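Local coordinates for catabolite control protein A (Lactococcus lactis, PDB 2O20) that probably acts as a global DNA-binding regulator of transcription, repressing or activating genes in response to the carbon source, at residues V160-Y164 / H165-Y169; E204-E208 / A209-F213; E233-E237 / R238-S242. The protein carries 1 engineered substitution. All coordinates share one frame; numbering follows the deposited sequence.

Interaction 1. Residues V160-Y164 / H165-Y169; sequences VNIDY and HLAAY
Asp163 caps the N-terminal end of the helix that begins at Tyr164. Its OD1 accepts a hydrogen bond from Leu166 N at 3.2 Å. The bond is nearly straight at the hydrogen, but the N-H comes from above the carboxylate plane, 67° out of it. The first torsion of Asp163 explains the reach: CG lies anti to the backbone N (chi1 -178°) and the carboxylate swings beside its own carbonyl carbon, toward the N-H groups of the first turn. OD2 rests against Leu166 CB at 3.5 Å, and the two side chains cross at about a right angle. This is the looser, partly exposed side. A water donates to Asp163 OD1 at 2.8 Å and accepts from His165 N at 3.1 Å, tying the cap to a further N-H of the first turn.

The other side is buried and closely packed. Ile162 CD1 meets Ala167 CB at 3.9 Å, an apolar contact between the residue ahead of the cap and the first turn of the helix. The helical bonds start here, with Ala167 N giving to Asp163 O at 3.1 Å and Ala168 N to Tyr164 O. Tyr164 turns its ring back along the strand. Its OH donates to Asn161 OD1 at 2.8 Å, in the carbonyl plane and on a lone pair. Ile162 O lies 3.6 Å above one face of this ring, toward its rim. The ring is thus fixed at its tip and lies over the backbone.

The contact joins strand 159-161 of the six-stranded parallel sheet to helix 164-177. Tyr164 and His165 pack on helix 193-208, and Val160 packs on helix 294-309. Ile162 and Ala167 both lie against Val290 of strand 289-291.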
loop_
_atom_site.group_PDB
_atom_site.type_symbol
_atom_site.label_atom_id
_atom_site.label_comp_id
_atom_site.label_asym_id
_atom_site.label_seq_id
_atom_site.Cartn_x
_atom_site.Cartn_y
_atom_site.Cartn_z
ATOM N N VAL D 160 -14.461 -2.485 16.496
ATOM C CA VAL D 160 -14.198 -1.060 16.312
ATOM C C VAL D 160 -14.428 -0.699 14.832
ATOM O O VAL D 160 -13.814 -1.292 13.934
ATOM C CB VAL D 160 -12.778 -0.687 16.738
ATOM C CG1 VAL D 160 -12.595 0.866 16.734
ATOM C CG2 VAL D 160 -12.485 -1.258 18.108
ATOM N N ASN D 161 -15.283 0.308 14.606
ATOM C CA ASN D 161 -15.751 0.676 13.278
ATOM C C ASN D 161 -16.091 2.166 13.257
ATOM O O ASN D 161 -16.159 2.791 14.317
ATOM C CB ASN D 161 -17.019 -0.132 12.896
ATOM C CG ASN D 161 -16.753 -1.603 12.675
ATOM O OD1 ASN D 161 -16.372 -2.042 11.575
ATOM N ND2 ASN D 161 -16.984 -2.392 13.705
ATOM N N ILE D 162 -16.311 2.716 12.061
ATOM C CA ILE D 162 -17.089 3.963 11.889
ATOM C C ILE D 162 -18.579 3.626 11.815
ATOM O O ILE D 162 -18.952 2.447 11.839
ATOM C CB ILE D 162 -16.617 4.870 10.674
ATOM C CG1 ILE D 162 -16.908 4.249 9.304
ATOM C CG2 ILE D 162 -15.153 5.266 10.829
ATOM C CD1 ILE D 162 -17.166 5.269 8.223
ATOM N N ASP D 163 -19.421 4.663 11.789
ATOM C CA ASP D 163 -20.869 4.560 11.578
ATOM C C ASP D 163 -21.098 4.518 10.045
ATOM O O ASP D 163 -21.159 5.541 9.377
ATOM C CB ASP D 163 -21.596 5.745 12.267
ATOM C CG ASP D 163 -23.102 5.679 12.132
ATOM O OD1 ASP D 163 -23.601 4.884 11.324
ATOM O OD2 ASP D 163 -23.814 6.424 12.856
ATOM N N TYR D 164 -21.179 3.307 9.494
ATOM C CA TYR D 164 -21.317 3.143 8.019
ATOM C C TYR D 164 -22.644 3.686 7.450
ATOM O O TYR D 164 -22.714 4.168 6.295
ATOM C CB TYR D 164 -21.158 1.674 7.639
ATOM C CG TYR D 164 -19.840 1.063 8.075
ATOM C CD1 TYR D 164 -18.641 1.420 7.455
ATOM C CD2 TYR D 164 -19.790 0.126 9.086
ATOM C CE1 TYR D 164 -17.447 0.869 7.840
ATOM C CE2 TYR D 164 -18.568 -0.439 9.484
ATOM C CZ TYR D 164 -17.409 -0.064 8.848
ATOM O OH TYR D 164 -16.189 -0.609 9.225
ATOM N N HIS D 165 -23.693 3.585 8.250
ATOM C CA HIS D 165 -25.010 4.121 7.893
ATOM C C HIS D 165 -24.926 5.640 7.654
ATOM O O HIS D 165 -25.269 6.149 6.585
ATOM C CB HIS D 165 -25.994 3.798 9.012
ATOM C CG HIS D 165 -27.337 4.426 8.837
ATOM N ND1 HIS D 165 -27.596 5.737 9.184
ATOM C CD2 HIS D 165 -28.499 3.924 8.378
ATOM C CE1 HIS D 165 -28.862 6.015 8.933
ATOM N NE2 HIS D 165 -29.436 4.928 8.454
ATOM N N LEU D 166 -24.403 6.344 8.635
ATOM C CA LEU D 166 -24.278 7.796 8.547
ATOM C C LEU D 166 -23.349 8.219 7.395
ATOM O O LEU D 166 -23.672 9.156 6.649
ATOM C CB LEU D 166 -23.825 8.373 9.911
ATOM C CG LEU D 166 -23.594 9.879 10.015
ATOM C CD1 LEU D 166 -24.903 10.623 9.791
ATOM C CD2 LEU D 166 -22.993 10.207 11.369
ATOM N N ALA D 167 -22.200 7.564 7.254
ATOM C CA ALA D 167 -21.285 7.851 6.135
ATOM C C ALA D 167 -21.948 7.648 4.763
ATOM O O ALA D 167 -21.786 8.469 3.869
ATOM C CB ALA D 167 -20.004 7.008 6.260
ATOM N N ALA D 168 -22.692 6.559 4.608
ATOM C CA ALA D 168 -23.405 6.261 3.353
ATOM C C ALA D 168 -24.556 7.271 3.108
ATOM O O ALA D 168 -24.771 7.694 1.974
ATOM C CB ALA D 168 -23.924 4.815 3.356
ATOM N N TYR D 169 -25.265 7.678 4.165
ATOM C CA TYR D 169 -26.282 8.735 4.082
ATOM C C TYR D 169 -25.682 10.079 3.645
ATOM O O TYR D 169 -26.170 10.666 2.691
ATOM C CB TYR D 169 -27.030 8.895 5.431
ATOM C CG TYR D 169 -28.006 10.054 5.465
ATOM C CD1 TYR D 169 -29.289 9.932 4.922
ATOM C CD2 TYR D 169 -27.643 11.275 6.041
ATOM C CE1 TYR D 169 -30.190 10.997 4.959
ATOM C CE2 TYR D 169 -28.528 12.339 6.105
ATOM C CZ TYR D 169 -29.802 12.203 5.547
ATOM O OH TYR D 169 -30.673 13.266 5.603
HETATM O O HOH W 1 -23.877 2.131 11.016
#

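Interaction 2. Residues E204-E208 / A209-F213; sequences EALLE and ANIEF
Asn210 adopts a positive phi (58°) and turns the chain back on the helix, so that Ile211 N bonds to Leu206 O at 2.9 Å and Asn210 N to Leu207 O at 3.2 Å. This pair of bonds is a Schellman motif, with Asn210 as its C-prime residue. Both donors come from above the plane of the carbonyl they bind, not along a lone pair. Leu206 O also takes a weak bond from Ala209 N.

The motif brings Leu206 and Ile211 together, the apolar pair that commonly accompanies such a helix end. Leu206 CD2 touches Ile211 CG2 at 4.0 Å and, from the same methyl, Ile211 CD1 at 4.1 Å. Ile211 has CG1 anti to its carbonyl carbon (chi1 -62°), with CG2 on the side opposite the backbone N; CG2 and CD1 both come to that methyl. The two side chains cross obliquely. Nearer the backbone, Leu206 CB lies 3.6 Å from Ile211 O. The other methyl of Leu206, CD1, faces the backbone of Phe213, with CA at 4.3 Å. Leu206 is buried, whereas Asn210 and Glu212 on the outer side are exposed.

The turn ends helix 193-208 and leads toward strand 218-219. Phe213 folds back on Met199, Tyr202 and Gln203 of the same helix. Ala205 and Ala209 pack on helix 164-177, against Thr172 and Ile176 respectively.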
loop_
_atom_site.group_PDB
_atom_site.type_symbol
_atom_site.label_atom_id
_atom_site.label_comp_id
_atom_site.label_asym_id
_atom_site.label_seq_id
_atom_site.Cartn_x
_atom_site.Cartn_y
_atom_site.Cartn_z
ATOM N N GLU D 204 -32.219 5.859 2.751
ATOM C CA GLU D 204 -32.695 6.998 3.533
ATOM C C GLU D 204 -32.475 8.326 2.791
ATOM O O GLU D 204 -33.377 9.150 2.704
ATOM C CB GLU D 204 -31.935 6.995 4.852
ATOM C CG GLU D 204 -32.332 8.026 5.891
ATOM C CD GLU D 204 -31.588 7.810 7.201
ATOM O OE1 GLU D 204 -31.904 6.810 7.904
ATOM O OE2 GLU D 204 -30.687 8.623 7.531
ATOM N N ALA D 205 -31.276 8.522 2.236
ATOM C CA ALA D 205 -30.987 9.727 1.450
ATOM C C ALA D 205 -31.887 9.839 0.203
ATOM O O ALA D 205 -32.450 10.907 -0.059
ATOM C CB ALA D 205 -29.504 9.786 1.076
ATOM N N LEU D 206 -32.041 8.750 -0.551
ATOM C CA LEU D 206 -32.883 8.755 -1.768
ATOM C C LEU D 206 -34.348 9.111 -1.438
ATOM O O LEU D 206 -34.949 9.952 -2.092
ATOM C CB LEU D 206 -32.847 7.400 -2.484
ATOM C CG LEU D 206 -31.474 6.940 -3.028
ATOM C CD1 LEU D 206 -31.611 5.656 -3.826
ATOM C CD2 LEU D 206 -30.813 8.011 -3.895
ATOM N N LEU D 207 -34.898 8.412 -0.459
ATOM C CA LEU D 207 -36.254 8.665 0.072
ATOM C C LEU D 207 -36.572 10.122 0.423
ATOM O O LEU D 207 -37.660 10.635 0.115
ATOM C CB LEU D 207 -36.428 7.845 1.328
ATOM C CG LEU D 207 -37.163 6.529 1.190
ATOM C CD1 LEU D 207 -36.815 5.581 2.347
ATOM C CD2 LEU D 207 -38.618 6.856 1.239
ATOM N N GLU D 208 -35.640 10.777 1.097
ATOM C CA GLU D 208 -35.841 12.161 1.515
ATOM C C GLU D 208 -35.824 13.130 0.343
ATOM O O GLU D 208 -36.427 14.202 0.427
ATOM C CB GLU D 208 -34.814 12.572 2.550
ATOM C CG GLU D 208 -34.977 11.907 3.910
ATOM C CD GLU D 208 -33.800 12.227 4.825
ATOM O OE1 GLU D 208 -32.924 12.993 4.372
ATOM O OE2 GLU D 208 -33.735 11.707 5.961
ATOM N N ALA D 209 -35.167 12.736 -0.755
ATOM C CA ALA D 209 -35.149 13.504 -1.998
ATOM C C ALA D 209 -36.209 13.065 -3.025
ATOM O O ALA D 209 -36.165 13.513 -4.155
ATOM C CB ALA D 209 -33.730 13.412 -2.635
ATOM N N ASN D 210 -37.127 12.173 -2.645
ATOM C CA ASN D 210 -38.156 11.631 -3.550
ATOM C C ASN D 210 -37.545 10.934 -4.790
ATOM O O ASN D 210 -38.059 11.021 -5.906
ATOM C CB ASN D 210 -39.193 12.702 -3.945
ATOM C CG ASN D 210 -40.009 13.192 -2.761
ATOM O OD1 ASN D 210 -39.464 13.552 -1.725
ATOM N ND2 ASN D 210 -41.327 13.227 -2.922
ATOM N N ILE D 211 -36.446 10.211 -4.573
ATOM C CA ILE D 211 -35.852 9.376 -5.618
ATOM C C ILE D 211 -36.193 7.919 -5.347
ATOM O O ILE D 211 -35.945 7.435 -4.270
ATOM C CB ILE D 211 -34.319 9.519 -5.659
ATOM C CG1 ILE D 211 -33.939 10.962 -5.993
ATOM C CG2 ILE D 211 -33.717 8.497 -6.668
ATOM C CD1 ILE D 211 -32.585 11.334 -5.569
ATOM N N GLU D 212 -36.747 7.222 -6.324
ATOM C CA GLU D 212 -37.042 5.790 -6.176
ATOM C C GLU D 212 -35.775 4.956 -6.132
ATOM O O GLU D 212 -34.839 5.200 -6.904
ATOM C CB GLU D 212 -37.962 5.287 -7.299
ATOM C CG GLU D 212 -39.259 6.077 -7.428
ATOM C CD GLU D 212 -40.342 5.341 -8.201
ATOM O OE1 GLU D 212 -41.510 5.379 -7.752
ATOM O OE2 GLU D 212 -40.036 4.735 -9.253
ATOM N N PHE D 213 -35.762 3.987 -5.218
ATOM C CA PHE D 213 -34.698 3.018 -5.098
ATOM C C PHE D 213 -34.778 2.024 -6.238
ATOM O O PHE D 213 -35.840 1.562 -6.605
ATOM C CB PHE D 213 -34.787 2.279 -3.748
ATOM C CG PHE D 213 -33.894 1.077 -3.644
ATOM C CD1 PHE D 213 -32.511 1.216 -3.591
ATOM C CD2 PHE D 213 -34.431 -0.193 -3.589
ATOM C CE1 PHE D 213 -31.691 0.116 -3.505
ATOM C CE2 PHE D 213 -33.619 -1.298 -3.507
ATOM C CZ PHE D 213 -32.236 -1.146 -3.451
#

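Interaction 3. Residues E233-E237 / R238-S242; sequences ERLLE and RGATS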
loop_
_atom_site.group_PDB
_atom_site.type_symbol
_atom_site.label_atom_id
_atom_site.label_comp_id
_atom_site.label_asym_id
_atom_site.label_seq_id
_atom_site.Cartn_x
_atom_site.Cartn_y
_atom_site.Cartn_z
ATOM N N GLU D 233 -18.313 0.845 -17.460
ATOM C CA GLU D 233 -19.265 0.836 -18.564
ATOM C C GLU D 233 -20.654 0.337 -18.118
ATOM O O GLU D 233 -21.703 0.749 -18.709
ATOM C CB GLU D 233 -18.708 0.057 -19.759
ATOM C CG GLU D 233 -19.380 0.382 -21.064
ATOM C CD GLU D 233 -19.101 1.789 -21.573
ATOM O OE1 GLU D 233 -19.970 2.366 -22.256
ATOM O OE2 GLU D 233 -18.012 2.330 -21.315
ATOM N N ARG D 234 -20.677 -0.506 -17.062
ATOM C CA ARG D 234 -21.931 -1.034 -16.522
ATOM C C ARG D 234 -22.774 0.077 -15.899
ATOM O O ARG D 234 -23.966 0.087 -16.042
ATOM C CB ARG D 234 -21.681 -2.135 -15.487
ATOM C CG ARG D 234 -20.852 -3.299 -15.994
ATOM C CD ARG D 234 -21.540 -4.043 -17.141
ATOM N NE ARG D 234 -20.505 -4.279 -18.138
ATOM C CZ ARG D 234 -20.342 -3.643 -19.289
ATOM N NH1 ARG D 234 -21.217 -2.754 -19.747
ATOM N NH2 ARG D 234 -19.301 -3.969 -20.017
ATOM N N LEU D 235 -22.114 1.007 -15.214
ATOM C CA LEU D 235 -22.765 2.166 -14.629
ATOM C C LEU D 235 -23.264 3.119 -15.729
ATOM O O LEU D 235 -24.390 3.583 -15.685
ATOM C CB LEU D 235 -21.820 2.880 -13.665
ATOM C CG LEU D 235 -21.827 2.337 -12.205
ATOM C CD1 LEU D 235 -21.232 0.972 -12.094
ATOM C CD2 LEU D 235 -21.116 3.260 -11.249
ATOM N N LEU D 236 -22.400 3.409 -16.702
ATOM C CA LEU D 236 -22.750 4.307 -17.817
ATOM C C LEU D 236 -23.953 3.777 -18.585
ATOM O O LEU D 236 -24.869 4.582 -18.887
ATOM C CB LEU D 236 -21.583 4.551 -18.784
ATOM C CG LEU D 236 -20.364 5.298 -18.189
ATOM C CD1 LEU D 236 -19.222 5.338 -19.112
ATOM C CD2 LEU D 236 -20.765 6.723 -17.790
ATOM N N GLU D 237 -23.997 2.458 -18.839
ATOM C CA GLU D 237 -25.066 1.879 -19.639
ATOM C C GLU D 237 -26.428 1.960 -18.965
ATOM O O GLU D 237 -27.452 2.091 -19.621
ATOM C CB GLU D 237 -24.736 0.468 -20.125
ATOM C CG GLU D 237 -25.158 -0.727 -19.353
ATOM C CD GLU D 237 -24.365 -2.005 -19.786
ATOM O OE1 GLU D 237 -23.940 -2.125 -20.978
ATOM O OE2 GLU D 237 -24.132 -2.872 -18.905
ATOM N N ARG D 238 -26.411 1.942 -17.640
ATOM C CA ARG D 238 -27.628 2.167 -16.872
ATOM C C ARG D 238 -27.963 3.650 -16.617
ATOM O O ARG D 238 -28.977 3.945 -15.975
ATOM C CB ARG D 238 -27.510 1.370 -15.576
ATOM C CG ARG D 238 -27.370 -0.124 -15.893
ATOM C CD ARG D 238 -27.612 -1.009 -14.665
ATOM N NE ARG D 238 -26.844 -2.273 -14.514
ATOM C CZ ARG D 238 -25.797 -2.745 -15.233
ATOM N NH1 ARG D 238 -25.323 -2.165 -16.333
ATOM N NH2 ARG D 238 -25.226 -3.900 -14.855
ATOM N N GLY D 239 -27.153 4.574 -17.137
ATOM C CA GLY D 239 -27.372 6.021 -16.957
ATOM C C GLY D 239 -27.052 6.593 -15.578
ATOM O O GLY D 239 -27.483 7.700 -15.241
ATOM N N ALA D 240 -26.276 5.870 -14.776
ATOM C CA ALA D 240 -25.766 6.410 -13.521
ATOM C C ALA D 240 -24.868 7.611 -13.848
ATOM O O ALA D 240 -24.110 7.584 -14.829
ATOM C CB ALA D 240 -24.996 5.359 -12.761
ATOM N N THR D 241 -24.984 8.679 -13.056
ATOM C CA THR D 241 -24.130 9.862 -13.224
ATOM C C THR D 241 -23.198 10.104 -12.050
ATOM O O THR D 241 -22.454 11.080 -12.059
ATOM C CB THR D 241 -24.950 11.147 -13.452
ATOM O OG1 THR D 241 -25.821 11.361 -12.314
ATOM C CG2 THR D 241 -25.749 11.045 -14.772
ATOM N N SER D 242 -23.238 9.218 -11.060
ATOM C CA SER D 242 -22.366 9.294 -9.909
ATOM C C SER D 242 -22.389 7.962 -9.171
ATOM O O SER D 242 -23.243 7.103 -9.434
ATOM C CB SER D 242 -22.793 10.424 -8.996
ATOM O OG SER D 242 -24.133 10.226 -8.540
#
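Arg238 sets CG anti to its carbonyl carbon (chi1 -61°) and bends at chi3, which brings its guanidinium back along the last helical turn to Glu237. Glu237 has a first torsion of 93°, away from a staggered position, and is extended beyond CG. The two side chains therefore run side by side in the same direction, their carboxylate and guanidinium planes only 23° apart. Arg238 NH1 donates to Glu237 OE2 at 2.9 Å, a salt bridge on the anti lone pair of that oxygen. Arg234 NH1 makes a second salt bridge to Glu237 OE2 at 3.0 Å, though its hydrogen bond is weak; the three residues form a salt-bridge network. The Arg238 guanidinium also lies alongside the base of Arg234, with NH1 3.7 Å from Arg234 CB.

The backbone beneath closes the helix with a Schellman motif. Gly239, at positive phi, gives its N-H to Leu236 O at 2.9 Å, and Ala240 N bonds to Leu235 O at 3.1 Å. Ala240 CB then meets Leu235 CB at 4.1 Å on the buried side. Leu235 packs there on Ala184, Ile186 and Phe219. The Arg238 side chain also touches Leu217 and Phe219.

With an alanine here instead of Arg238, Glu237 OE2 would probably lose one of its two arginine partners, and its carboxylate would be freer to turn.

Arg234 has a second partner, since its NH2 binds a sulfate ion that probably comes from the crystallisation liquor. Arg234 NH1 and Arg238 NH1 stay 5.4 Å apart, with the Glu237 carboxylate oxygen between them. One oxygen thus serves two positive groups, an arrangement that would be expected to favour the charged form of Glu237.

Along the chain the three interactions come in series, all within the part related to periplasmic sugar-binding proteins. Interaction 1 starts helix 164-177, where the chain crosses from the six-stranded parallel sheet toward the four-stranded one. Interactions 2 and 3 end helices 193-208 and 225-237, which connect strands of that second sheet. The centres of interactions 1 and 2 are about 18 Å apart, yet the two touch: Tyr169 OH lies 2.6 Å from Glu208 OE1, a probable hydrogen bond between neighbouring helices. Interaction 3 touches neither; its nearest atoms are about 8 Å from interaction 2 and about 11 Å from interaction 1. Together they mark helix ends in the alternating strand-helix order of this two-lobed fold.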